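Poly-beta-hydroxybuterate polymerase (Cupriavidus necator, PDB 5T6O) probably acts as an acyltransferase, the class I synthase that polymerises hydroxybutyryl units into polyhydroxybutyrate, and is represented by its catalytic domain. Local coordinates at residues Glu21-Leu26 and Glu94-Arg99; Leu129-Ala134 and Cys259-Asp264; Ser142-Thr147 and Thr352-Gly357; Leu303-His308 and Ser322-Asp327. The protein carries 1 engineered substitution. All coordinates share one frame; numbering follows the deposited sequence.

Contacts 1, 3 and 4 all reach the large mixed sheet of the catalytic domain, while contact 2 lies on its helical layer. Contacts 3 and 4 are buried, about 15 Å apart between centres, and meet where Thr147 packs on His308. Contacts 1 and 2 are partly buried and touch through Ile98 and Val131, so helix 89-108 links them. The chemistry follows the place. Within the sheet, contact 4 rests on backbone hydrogen bonds. Contact 3 sets an indole against strand oxygens. Contact 1 mixes aromatic packing with a sulfate-bound arginine, and contact 2 is aliphatic, with one bridging water. Leu129 on Val143 joins contact 2 to contact 3.

Contact 1: Glu21-Leu26 and Glu94-Arg99; sequences EYFQLL and EHAAIR. With SO4 (sulfate ion), chain C.
Tyr22, just before strand 23-28, and Phe23, its first residue, pack on one side of helix 89-108, in the helix-on-sheet layer of the domain. Here the helix widens into a pi-type turn across 94-98, closed by a weak bond from Arg99 N to Glu94 O (3.2 Å). The Tyr22 ring runs past the His95 side chain, its CE1 3.5 Å from His95 CB. Their planes are only 23° apart, but with centroids 5.5 Å from each other the rings barely overlap and do not stack. Ala96 CB touches both neighbours, 4.0 Å from Tyr22 CB and 3.9 Å from Phe23 CD1. Phe23 CG stands between its own backbone N and carbonyl carbon (chi1 78°), which turns the ring in against the helix backbone. His95 O then meets the ring edge, 3.4 Å from Phe23 CE1, and Ala96 O lies over one face. His95 O also accepts from Asn20 ND2, while Asn20 OD1 takes the backbone N-H groups of Tyr22 and Phe23, so one asparagine ties both segments together.

Arg99 brushes the Phe23 edge with its CG, then bends at chi2 and leads away to a sulfate. Arg99 NE and NH1 donate almost straight to sulfate O2 (2.8 Å) and O4 (2.9 Å), with the anion at the guanidinium edge. NH2 pairs with Glu102. The ion, probably from the crystallisation liquor, is held by Asn20 as well. The whole contact is a helix lying along the strands of an alpha/beta hydrolase sheet, its axis 16° from that of strand 23-26.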
loop_
_atom_site.group_PDB
_atom_site.type_symbol
_atom_site.label_atom_id
_atom_site.label_comp_id
_atom_site.label_asym_id
_atom_site.label_seq_id
_atom_site.Cartn_x
_atom_site.Cartn_y
_atom_site.Cartn_z
ATOM N N GLU A 21 -10.430 -32.361 29.326
ATOM C CA GLU A 21 -10.646 -31.002 29.799
ATOM C C GLU A 21 -10.550 -29.989 28.671
ATOM O O GLU A 21 -11.144 -28.908 28.769
ATOM C CB GLU A 21 -9.645 -30.656 30.905
ATOM C CG GLU A 21 -9.890 -31.404 32.212
ATOM C CD GLU A 21 -11.295 -31.184 32.758
ATOM O OE1 GLU A 21 -11.748 -30.020 32.777
ATOM O OE2 GLU A 21 -11.948 -32.176 33.157
ATOM N N TYR A 22 -9.849 -30.330 27.595
ATOM C CA TYR A 22 -9.519 -29.373 26.549
ATOM C C TYR A 22 -10.446 -29.433 25.351
ATOM O O TYR A 22 -10.599 -28.423 24.660
ATOM C CB TYR A 22 -8.079 -29.598 26.068
ATOM C CG TYR A 22 -7.055 -29.340 27.139
ATOM C CD1 TYR A 22 -6.712 -30.330 28.061
ATOM C CD2 TYR A 22 -6.431 -28.093 27.246
ATOM C CE1 TYR A 22 -5.773 -30.090 29.056
ATOM C CE2 TYR A 22 -5.489 -27.845 28.249
ATOM C CZ TYR A 22 -5.168 -28.842 29.140
ATOM O OH TYR A 22 -4.230 -28.591 30.123
ATOM N N PHE A 23 -11.057 -30.580 25.064
ATOM C CA PHE A 23 -11.829 -30.682 23.830
ATOM C C PHE A 23 -12.700 -31.931 23.847
ATOM O O PHE A 23 -12.540 -32.826 24.685
ATOM C CB PHE A 23 -10.911 -30.707 22.604
ATOM C CG PHE A 23 -10.250 -32.039 22.369
ATOM C CD1 PHE A 23 -9.245 -32.486 23.209
ATOM C CD2 PHE A 23 -10.620 -32.831 21.288
ATOM C CE1 PHE A 23 -8.637 -33.716 22.983
ATOM C CE2 PHE A 23 -10.014 -34.051 21.054
ATOM C CZ PHE A 23 -9.025 -34.496 21.895
ATOM N N GLN A 24 -13.647 -31.957 22.908
ATOM C CA GLN A 24 -14.400 -33.148 22.540
ATOM C C GLN A 24 -14.041 -33.543 21.114
ATOM O O GLN A 24 -13.941 -32.684 20.230
ATOM C CB GLN A 24 -15.906 -32.904 22.623
ATOM C CG GLN A 24 -16.423 -32.735 24.037
ATOM C CD GLN A 24 -17.911 -32.532 24.082
ATOM O OE1 GLN A 24 -18.459 -31.668 23.379
ATOM N NE2 GLN A 24 -18.593 -33.350 24.894
ATOM N N LEU A 25 -13.845 -34.837 20.881
ATOM C CA LEU A 25 -13.624 -35.326 19.527
ATOM C C LEU A 25 -14.969 -35.727 18.931
ATOM O O LEU A 25 -15.647 -36.603 19.474
ATOM C CB LEU A 25 -12.669 -36.516 19.500
ATOM C CG LEU A 25 -12.238 -36.898 18.073
ATOM C CD1 LEU A 25 -11.388 -35.801 17.453
ATOM C CD2 LEU A 25 -11.483 -38.227 18.088
ATOM N N LEU A 26 -15.370 -35.064 17.846
ATOM C CA LEU A 26 -16.569 -35.472 17.121
ATOM C C LEU A 26 -16.201 -36.422 15.992
ATOM O O LEU A 26 -15.144 -36.295 15.374
ATOM C CB LEU A 26 -17.304 -34.269 16.527
ATOM C CG LEU A 26 -17.601 -33.076 17.448
ATOM C CD1 LEU A 26 -18.524 -32.064 16.749
ATOM C CD2 LEU A 26 -18.193 -33.522 18.748
ATOM N N GLU A 94 -0.200 -30.689 23.528
ATOM C CA GLU A 94 -0.116 -32.066 24.008
ATOM C C GLU A 94 -1.497 -32.669 24.235
ATOM O O GLU A 94 -1.787 -33.780 23.771
ATOM C CB GLU A 94 0.684 -32.117 25.308
ATOM C CG GLU A 94 1.020 -33.528 25.729
ATOM C CD GLU A 94 2.113 -34.130 24.866
ATOM O OE1 GLU A 94 3.248 -33.595 24.904
ATOM O OE2 GLU A 94 1.840 -35.122 24.150
ATOM N N HIS A 95 -2.355 -31.967 24.972
ATOM C CA HIS A 95 -3.579 -32.575 25.472
ATOM C C HIS A 95 -4.777 -32.371 24.556
ATOM O O HIS A 95 -5.857 -32.892 24.850
ATOM C CB HIS A 95 -3.877 -32.038 26.871
ATOM C CG HIS A 95 -2.775 -32.291 27.845
ATOM N ND1 HIS A 95 -2.330 -33.562 28.146
ATOM C CD2 HIS A 95 -2.010 -31.440 28.568
ATOM C CE1 HIS A 95 -1.344 -33.481 29.024
ATOM N NE2 HIS A 95 -1.131 -32.205 29.295
ATOM N N ALA A 96 -4.615 -31.637 23.454
ATOM C CA ALA A 96 -5.706 -31.508 22.501
ATOM C C ALA A 96 -5.258 -31.886 21.094
ATOM O O ALA A 96 -5.810 -32.817 20.509
ATOM C CB ALA A 96 -6.281 -30.090 22.530
ATOM N N ALA A 97 -4.258 -31.201 20.533
ATOM C CA ALA A 97 -3.876 -31.485 19.148
ATOM C C ALA A 97 -3.257 -32.874 19.017
ATOM O O ALA A 97 -3.713 -33.698 18.213
ATOM C CB ALA A 97 -2.910 -30.417 18.627
ATOM N N ILE A 98 -2.199 -33.144 19.784
ATOM C CA ILE A 98 -1.557 -34.452 19.705
ATOM C C ILE A 98 -2.510 -35.534 20.196
ATOM O O ILE A 98 -2.625 -36.603 19.583
ATOM C CB ILE A 98 -0.228 -34.441 20.488
ATOM C CG1 ILE A 98 0.780 -33.525 19.785
ATOM C CG2 ILE A 98 0.348 -35.841 20.611
ATOM C CD1 ILE A 98 2.126 -33.418 20.500
ATOM N N ARG A 99 -3.240 -35.258 21.284
ATOM C CA ARG A 99 -4.222 -36.218 21.790
ATOM C C ARG A 99 -5.284 -36.542 20.741
ATOM O O ARG A 99 -5.654 -37.709 20.568
ATOM C CB ARG A 99 -4.868 -35.668 23.067
ATOM C CG ARG A 99 -5.777 -36.651 23.819
ATOM C CD ARG A 99 -5.000 -37.857 24.347
ATOM N NE ARG A 99 -5.729 -38.517 25.431
ATOM C CZ ARG A 99 -6.049 -39.808 25.458
ATOM N NH1 ARG A 99 -6.727 -40.295 26.489
ATOM N NH2 ARG A 99 -5.676 -40.616 24.476
HETATM S S SO4 C . -6.656 -37.496 28.781
HETATM O O1 SO4 C . -5.534 -38.262 29.308
HETATM O O2 SO4 C . -6.227 -36.740 27.595
HETATM O O3 SO4 C . -7.161 -36.589 29.801
HETATM O O4 SO4 C . -7.722 -38.425 28.422
#

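Contact 2: Leu129-Ala134 and Cys259-Asp264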
loop_
_atom_site.group_PDB
_atom_site.type_symbol
_atom_site.label_atom_id
_atom_site.label_comp_id
_atom_site.label_asym_id
_atom_site.label_seq_id
_atom_site.Cartn_x
_atom_site.Cartn_y
_atom_site.Cartn_z
ATOM N N LEU A 129 2.316 -31.559 14.711
ATOM C CA LEU A 129 2.980 -32.532 13.853
ATOM C C LEU A 129 4.492 -32.337 13.861
ATOM O O LEU A 129 5.241 -33.318 13.795
ATOM C CB LEU A 129 2.410 -32.449 12.435
ATOM C CG LEU A 129 1.001 -33.034 12.312
ATOM C CD1 LEU A 129 0.415 -32.704 10.956
ATOM C CD2 LEU A 129 1.022 -34.548 12.526
ATOM N N ALA A 130 4.959 -31.091 13.978
ATOM C CA ALA A 130 6.394 -30.862 14.107
ATOM C C ALA A 130 6.924 -31.427 15.424
ATOM O O ALA A 130 8.028 -31.983 15.465
ATOM C CB ALA A 130 6.705 -29.369 13.989
ATOM N N VAL A 131 6.160 -31.279 16.511
ATOM C CA VAL A 131 6.542 -31.899 17.781
ATOM C C VAL A 131 6.606 -33.412 17.627
ATOM O O VAL A 131 7.576 -34.058 18.047
ATOM C CB VAL A 131 5.570 -31.482 18.902
ATOM C CG1 VAL A 131 5.736 -32.387 20.148
ATOM C CG2 VAL A 131 5.794 -30.015 19.276
ATOM N N LEU A 132 5.576 -33.997 17.012
ATOM C CA LEU A 132 5.537 -35.443 16.830
ATOM C C LEU A 132 6.698 -35.932 15.967
ATOM O O LEU A 132 7.277 -36.990 16.242
ATOM C CB LEU A 132 4.193 -35.851 16.219
ATOM C CG LEU A 132 3.014 -35.873 17.199
ATOM C CD1 LEU A 132 1.666 -35.897 16.470
ATOM C CD2 LEU A 132 3.145 -37.068 18.133
ATOM N N ALA A 133 7.057 -35.183 14.919
ATOM C CA ALA A 133 8.152 -35.629 14.053
ATOM C C ALA A 133 9.471 -35.668 14.817
ATOM O O ALA A 133 10.263 -36.602 14.652
ATOM C CB ALA A 133 8.271 -34.723 12.821
ATOM N N ALA A 134 9.716 -34.666 15.667
ATOM C CA ALA A 134 10.909 -34.678 16.506
ATOM C C ALA A 134 10.919 -35.851 17.482
ATOM O O ALA A 134 11.992 -36.262 17.934
ATOM C CB ALA A 134 11.020 -33.348 17.260
ATOM N N CYS A 259 6.649 -28.548 24.085
ATOM C CA CYS A 259 6.444 -29.906 24.598
ATOM C C CYS A 259 7.744 -30.709 24.606
ATOM O O CYS A 259 7.763 -31.903 24.294
ATOM C CB CYS A 259 5.364 -30.639 23.803
ATOM S SG CYS A 259 3.741 -29.871 23.901
ATOM N N GLY A 260 8.844 -30.035 24.943
ATOM C CA GLY A 260 10.118 -30.687 25.151
ATOM C C GLY A 260 10.984 -30.886 23.924
ATOM O O GLY A 260 12.046 -31.512 24.045
ATOM N N VAL A 261 10.583 -30.390 22.754
ATOM C CA VAL A 261 11.390 -30.577 21.541
ATOM C C VAL A 261 11.429 -29.286 20.746
ATOM O O VAL A 261 10.523 -28.442 20.822
ATOM C CB VAL A 261 10.849 -31.719 20.648
ATOM C CG1 VAL A 261 11.017 -33.071 21.337
ATOM C CG2 VAL A 261 9.393 -31.465 20.273
ATOM N N PRO A 262 12.496 -29.100 19.962
ATOM C CA PRO A 262 12.556 -27.943 19.062
ATOM C C PRO A 262 11.547 -28.093 17.932
ATOM O O PRO A 262 11.300 -29.200 17.444
ATOM C CB PRO A 262 13.997 -27.975 18.530
ATOM C CG PRO A 262 14.751 -28.875 19.481
ATOM C CD PRO A 262 13.741 -29.888 19.923
ATOM N N VAL A 263 10.963 -26.971 17.522
ATOM C CA VAL A 263 9.951 -26.952 16.466
ATOM C C VAL A 263 10.632 -26.572 15.155
ATOM O O VAL A 263 11.115 -25.446 14.992
ATOM C CB VAL A 263 8.809 -25.984 16.787
ATOM C CG1 VAL A 263 7.864 -25.872 15.591
ATOM C CG2 VAL A 263 8.062 -26.436 18.034
ATOM N N ASP A 264 10.649 -27.509 14.210
ATOM C CA ASP A 264 11.118 -27.277 12.847
ATOM C C ASP A 264 9.975 -27.675 11.922
ATOM O O ASP A 264 9.712 -28.868 11.738
ATOM C CB ASP A 264 12.378 -28.092 12.556
ATOM C CG ASP A 264 12.917 -27.890 11.135
ATOM O OD1 ASP A 264 12.256 -27.243 10.291
ATOM O OD2 ASP A 264 14.018 -28.410 10.859
HETATM O O HOH W 1 10.227 -30.156 15.128
#
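Between Ala130, Val131 and Ala134 on one side and Val261 and Val263 on the other, no aromatic ring takes part, so the flat groups are peptides, a proline ring and a carboxylate. The CB of Pro262 points away from the helix, and its carbonyl faces the bridging water. The Asp264 carboxylate bonds through OD1 to Ala266 N, while Asp264 O lies 3.8 Å from Ala130 CB.

The body of the contact is aliphatic. Val261 CG2 reaches in between its neighbours, 3.8 Å from Val131 CG1, and Ala134 CB closes on Val261 CB at the same separation. With chi1 at -67°, Val261 CG2 takes the place between backbone N and carbonyl carbon, which aims that methyl at the helix, against both Val131 and Ala134. Val131 CG1 also touches Cys259 CB, and Val263 CG1 meets Ala130 CB at 4.0 Å.

One water supplies the polar link between the segments. It donates to Ala130 O (2.9 Å) and Pro262 O (2.7 Å) and accepts from Asp264 N (2.8 Å). Ala130 O also receives Ala134 N, so this helix carbonyl is gripped twice.

Cys259 and Gly260 both have positive phi; at Gly260 a side chain would jam against the preceding carbonyl, which calls for glycine. These angles fit a type I' turn, and strands 257-258 and 261-262 pair antiparallel around it. What results is a tight two-residue beta hairpin laid against the C-terminal turn of helix 120-134, the helix that follows the central strand 113-118 in this alpha/beta hydrolase fold.

Contact 3: Ser142-Thr147 and Thr352-Gly357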
loop_
_atom_site.group_PDB
_atom_site.type_symbol
_atom_site.label_atom_id
_atom_site.label_comp_id
_atom_site.label_asym_id
_atom_site.label_seq_id
_atom_site.Cartn_x
_atom_site.Cartn_y
_atom_site.Cartn_z
ATOM N N SER A 142 -1.117 -36.641 5.090
ATOM C CA SER A 142 -1.139 -35.367 4.396
ATOM C C SER A 142 -1.717 -34.336 5.351
ATOM O O SER A 142 -2.341 -34.684 6.355
ATOM C CB SER A 142 -1.964 -35.443 3.109
ATOM O OG SER A 142 -3.353 -35.372 3.396
ATOM N N VAL A 143 -1.497 -33.063 5.025
ATOM C CA VAL A 143 -1.933 -31.933 5.833
ATOM C C VAL A 143 -2.605 -30.928 4.913
ATOM O O VAL A 143 -2.080 -30.627 3.835
ATOM C CB VAL A 143 -0.751 -31.266 6.566
ATOM C CG1 VAL A 143 -1.216 -30.007 7.300
ATOM C CG2 VAL A 143 -0.106 -32.253 7.538
ATOM N N THR A 144 -3.758 -30.412 5.333
ATOM C CA THR A 144 -4.434 -29.319 4.646
ATOM C C THR A 144 -4.430 -28.109 5.572
ATOM O O THR A 144 -4.983 -28.165 6.677
ATOM C CB THR A 144 -5.863 -29.713 4.262
ATOM O OG1 THR A 144 -5.824 -30.831 3.361
ATOM C CG2 THR A 144 -6.593 -28.548 3.588
ATOM N N LEU A 145 -3.826 -27.013 5.118
ATOM C CA LEU A 145 -3.768 -25.767 5.882
ATOM C C LEU A 145 -4.691 -24.757 5.210
ATOM O O LEU A 145 -4.344 -24.183 4.179
ATOM C CB LEU A 145 -2.334 -25.249 5.941
ATOM C CG LEU A 145 -1.335 -26.150 6.673
ATOM C CD1 LEU A 145 0.057 -25.490 6.680
ATOM C CD2 LEU A 145 -1.806 -26.432 8.106
ATOM N N LEU A 146 -5.872 -24.545 5.788
ATOM C CA LEU A 146 -6.792 -23.536 5.289
ATOM C C LEU A 146 -6.539 -22.227 6.028
ATOM O O LEU A 146 -6.676 -22.173 7.258
ATOM C CB LEU A 146 -8.244 -23.977 5.478
ATOM C CG LEU A 146 -8.637 -25.324 4.866
ATOM C CD1 LEU A 146 -10.142 -25.531 5.047
ATOM C CD2 LEU A 146 -8.270 -25.404 3.383
ATOM N N THR A 147 -6.144 -21.184 5.291
ATOM C CA THR A 147 -6.081 -19.834 5.850
ATOM C C THR A 147 -5.243 -19.809 7.130
ATOM O O THR A 147 -5.662 -19.308 8.175
ATOM C CB THR A 147 -7.504 -19.321 6.093
ATOM O OG1 THR A 147 -8.263 -19.562 4.910
ATOM C CG2 THR A 147 -7.537 -17.835 6.371
ATOM N N THR A 352 -10.838 -31.523 -2.676
ATOM C CA THR A 352 -11.302 -32.872 -2.354
ATOM C C THR A 352 -10.700 -33.901 -3.299
ATOM O O THR A 352 -10.448 -35.042 -2.887
ATOM C CB THR A 352 -12.833 -32.978 -2.377
ATOM O OG1 THR A 352 -13.324 -32.709 -3.694
ATOM C CG2 THR A 352 -13.465 -31.988 -1.390
ATOM N N ALA A 353 -10.455 -33.521 -4.560
ATOM C CA ALA A 353 -9.763 -34.424 -5.472
ATOM C C ALA A 353 -8.335 -34.671 -5.003
ATOM O O ALA A 353 -7.851 -35.807 -5.043
ATOM C CB ALA A 353 -9.781 -33.864 -6.898
ATOM N N TRP A 354 -7.652 -33.620 -4.547
ATOM C CA TRP A 354 -6.328 -33.787 -3.951
ATOM C C TRP A 354 -6.398 -34.680 -2.719
ATOM O O TRP A 354 -5.584 -35.598 -2.560
ATOM C CB TRP A 354 -5.740 -32.414 -3.606
ATOM C CG TRP A 354 -4.399 -32.428 -2.874
ATOM C CD1 TRP A 354 -3.149 -32.341 -3.432
ATOM C CD2 TRP A 354 -4.201 -32.494 -1.455
ATOM N NE1 TRP A 354 -2.185 -32.370 -2.438
ATOM C CE2 TRP A 354 -2.805 -32.462 -1.222
ATOM C CE3 TRP A 354 -5.064 -32.583 -0.360
ATOM C CZ2 TRP A 354 -2.257 -32.525 0.065
ATOM C CZ3 TRP A 354 -4.515 -32.636 0.924
ATOM C CH2 TRP A 354 -3.122 -32.614 1.119
ATOM N N LEU A 355 -7.397 -34.453 -1.858
ATOM C CA LEU A 355 -7.508 -35.240 -0.633
ATOM C C LEU A 355 -7.801 -36.705 -0.938
ATOM O O LEU A 355 -7.283 -37.603 -0.263
ATOM C CB LEU A 355 -8.593 -34.657 0.269
ATOM C CG LEU A 355 -8.765 -35.327 1.633
ATOM C CD1 LEU A 355 -7.571 -35.013 2.522
ATOM C CD2 LEU A 355 -10.051 -34.846 2.269
ATOM N N ALA A 356 -8.632 -36.969 -1.948
ATOM C CA ALA A 356 -8.897 -38.355 -2.315
ATOM C C ALA A 356 -7.600 -39.090 -2.645
ATOM O O ALA A 356 -7.423 -40.252 -2.263
ATOM C CB ALA A 356 -9.875 -38.410 -3.488
ATOM N N GLY A 357 -6.673 -38.421 -3.335
ATOM C CA GLY A 357 -5.404 -39.045 -3.680
ATOM C C GLY A 357 -4.528 -39.367 -2.485
ATOM O O GLY A 357 -3.602 -40.176 -2.604
#
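The six-membered rim of Trp354 meets strand 140-146 at the tight end of this contact, and everything close gathers on two ring carbons. Thr144 OG1 comes to 3.3 Å from Trp354 CZ3. Val143 O approaches Trp354 CH2 at 3.5 Å, and Ser142 OG lies 3.6 Å from the same CH2. All three oxygens come in obliquely. Trp354 CG is anti to the backbone N (chi1 175°), which sends the indole out from helix 348-358 across the gap, while the helix axis stays 9.9 Å from the strand axis and runs nearly antiparallel to it.

The rest is looser. Leu355 CD1 stops 4.3 Å from Ser142 OG, and on the side of the helix turned from the strand Ala353 and Gly357 are exposed to solvent. Trp354 itself is partly exposed, and its ring also meets that of Tyr273 on the adjoining strand 272-277.

No hydrogen bond crosses between the segments. Ser142 OG is bonded to Asn114 OD1, and Thr144 OG1 accepts from Trp351 NE1, one helical turn ahead of Trp354. The buried hydroxyls are therefore satisfied by other partners, and what they give the indole C-H rim is close, weakly polar van der Waals contact.

Contact 4: Leu303-His308 and Ser322-Asp327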
loop_
_atom_site.group_PDB
_atom_site.type_symbol
_atom_site.label_atom_id
_atom_site.label_comp_id
_atom_site.label_asym_id
_atom_site.label_seq_id
_atom_site.Cartn_x
_atom_site.Cartn_y
_atom_site.Cartn_z
ATOM N N LEU A 303 -5.465 -20.314 -4.361
ATOM C CA LEU A 303 -5.974 -19.017 -3.936
ATOM C C LEU A 303 -7.452 -18.931 -4.294
ATOM O O LEU A 303 -7.807 -19.049 -5.471
ATOM C CB LEU A 303 -5.201 -17.898 -4.636
ATOM C CG LEU A 303 -5.502 -16.446 -4.276
ATOM C CD1 LEU A 303 -5.220 -16.224 -2.805
ATOM C CD2 LEU A 303 -4.631 -15.525 -5.144
ATOM N N GLY A 304 -8.304 -18.734 -3.292
ATOM C CA GLY A 304 -9.715 -18.501 -3.536
ATOM C C GLY A 304 -10.007 -17.015 -3.610
ATOM O O GLY A 304 -9.333 -16.207 -2.994
ATOM N N ALA A 305 -11.027 -16.655 -4.386
ATOM C CA ALA A 305 -11.444 -15.264 -4.410
ATOM C C ALA A 305 -12.173 -14.903 -3.112
ATOM O O ALA A 305 -12.655 -15.774 -2.383
ATOM C CB ALA A 305 -12.352 -14.990 -5.613
ATOM N N SER A 306 -12.198 -13.594 -2.817
ATOM C CA SER A 306 -12.988 -12.952 -1.760
ATOM C C SER A 306 -12.323 -13.010 -0.381
ATOM O O SER A 306 -11.114 -13.251 -0.274
ATOM C CB SER A 306 -14.409 -13.543 -1.701
ATOM O OG SER A 306 -15.292 -12.648 -1.028
ATOM N N GLY A 307 -13.105 -12.751 0.671
ATOM C CA GLY A 307 -12.578 -12.436 1.987
ATOM C C GLY A 307 -12.282 -13.652 2.855
ATOM O O GLY A 307 -12.285 -14.800 2.407
ATOM N N HIS A 308 -12.039 -13.368 4.144
ATOM C CA HIS A 308 -11.590 -14.382 5.098
ATOM C C HIS A 308 -12.547 -15.571 5.152
ATOM O O HIS A 308 -12.133 -16.727 4.992
ATOM C CB HIS A 308 -11.442 -13.729 6.480
ATOM C CG HIS A 308 -10.952 -14.653 7.554
ATOM N ND1 HIS A 308 -9.735 -15.300 7.488
ATOM C CD2 HIS A 308 -11.512 -15.021 8.734
ATOM C CE1 HIS A 308 -9.570 -16.031 8.578
ATOM N NE2 HIS A 308 -10.633 -15.879 9.350
ATOM N N SER A 322 -14.482 -17.662 -7.799
ATOM C CA SER A 322 -13.446 -18.259 -8.632
ATOM C C SER A 322 -12.269 -18.625 -7.731
ATOM O O SER A 322 -12.287 -18.365 -6.523
ATOM C CB SER A 322 -13.035 -17.296 -9.750
ATOM O OG SER A 322 -12.528 -16.081 -9.218
ATOM N N HIS A 323 -11.240 -19.226 -8.331
ATOM C CA HIS A 323 -10.013 -19.558 -7.611
ATOM C C HIS A 323 -8.880 -19.694 -8.620
ATOM O O HIS A 323 -9.112 -19.928 -9.810
ATOM C CB HIS A 323 -10.174 -20.844 -6.785
ATOM C CG HIS A 323 -10.419 -22.067 -7.618
ATOM N ND1 HIS A 323 -11.652 -22.369 -8.160
ATOM C CD2 HIS A 323 -9.584 -23.063 -8.004
ATOM C CE1 HIS A 323 -11.567 -23.503 -8.837
ATOM N NE2 HIS A 323 -10.320 -23.941 -8.761
ATOM N N TRP A 324 -7.649 -19.526 -8.139
ATOM C CA TRP A 324 -6.461 -19.585 -8.993
ATOM C C TRP A 324 -5.601 -20.797 -8.650
ATOM O O TRP A 324 -5.453 -21.147 -7.476
ATOM C CB TRP A 324 -5.585 -18.335 -8.835
ATOM C CG TRP A 324 -6.146 -17.056 -9.378
ATOM C CD1 TRP A 324 -5.834 -16.458 -10.576
ATOM C CD2 TRP A 324 -7.082 -16.193 -8.727
ATOM N NE1 TRP A 324 -6.531 -15.278 -10.707
ATOM C CE2 TRP A 324 -7.308 -15.096 -9.590
ATOM C CE3 TRP A 324 -7.760 -16.246 -7.501
ATOM C CZ2 TRP A 324 -8.188 -14.064 -9.266
ATOM C CZ3 TRP A 324 -8.626 -15.214 -7.175
ATOM C CH2 TRP A 324 -8.834 -14.136 -8.060
ATOM N N THR A 325 -4.986 -21.405 -9.673
ATOM C CA THR A 325 -4.013 -22.465 -9.462
ATOM C C THR A 325 -2.736 -22.149 -10.229
ATOM O O THR A 325 -2.755 -21.467 -11.261
ATOM C CB THR A 325 -4.533 -23.853 -9.907
ATOM O OG1 THR A 325 -4.787 -23.850 -11.319
ATOM C CG2 THR A 325 -5.812 -24.248 -9.138
ATOM N N ASN A 326 -1.623 -22.658 -9.705
ATOM C CA ASN A 326 -0.332 -22.588 -10.388
ATOM C C ASN A 326 0.564 -23.634 -9.746
ATOM O O ASN A 326 0.798 -23.582 -8.536
ATOM C CB ASN A 326 0.276 -21.181 -10.278
ATOM C CG ASN A 326 1.596 -21.033 -11.048
ATOM O OD1 ASN A 326 2.109 -21.984 -11.642
ATOM N ND2 ASN A 326 2.139 -19.814 -11.049
ATOM N N ASP A 327 1.049 -24.592 -10.545
ATOM C CA ASP A 327 1.888 -25.662 -10.014
ATOM C C ASP A 327 3.293 -25.187 -9.674
ATOM O O ASP A 327 3.950 -25.804 -8.830
ATOM C CB ASP A 327 1.961 -26.822 -11.009
ATOM C CG ASP A 327 0.668 -27.615 -11.079
ATOM O OD1 ASP A 327 -0.321 -27.213 -10.426
ATOM O OD2 ASP A 327 0.633 -28.637 -11.799
#
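Leu303 and Trp324 point the same way from an antiparallel hydrogen-bonded pair and lie side by side. The indole presents its edge to the neighbouring strand: Trp324 CE3 is 3.9 Å from Leu303 CG, and Leu303 O lies in the ring plane, 3.5 Å from that CE3. Further along the rim, Trp324 CZ3 meets Ala305 CA at 3.9 Å. Trp324 CG is anti to its carbonyl carbon (chi1 -70°), which swings the benzene rim alongside the opposite strand. Helix 333-339 covers the Leu303 and Trp324 face through Trp336 and Leu337, and Asp163 of a third subunit packs on Trp324.

The other face of the sheet carries Gly304 and His323, a non-hydrogen-bonded pair; His323 CB lies 4.0 Å from Gly304 CA, and the imidazole leads off so that ND1 bonds to Gly345 O. Backbone bonds set the register: Trp324 N to Leu303 O (2.7 Å), Leu303 N to Trp324 O (3.2 Å) and Ala305 N to Ser322 O (3.0 Å).

Beyond strand 299-304 the loop reaches His308, whose ND1 is bonded to Asp280 OD2, a placement consistent with the histidine-aspartate pair of an alpha/beta hydrolase catalytic triad.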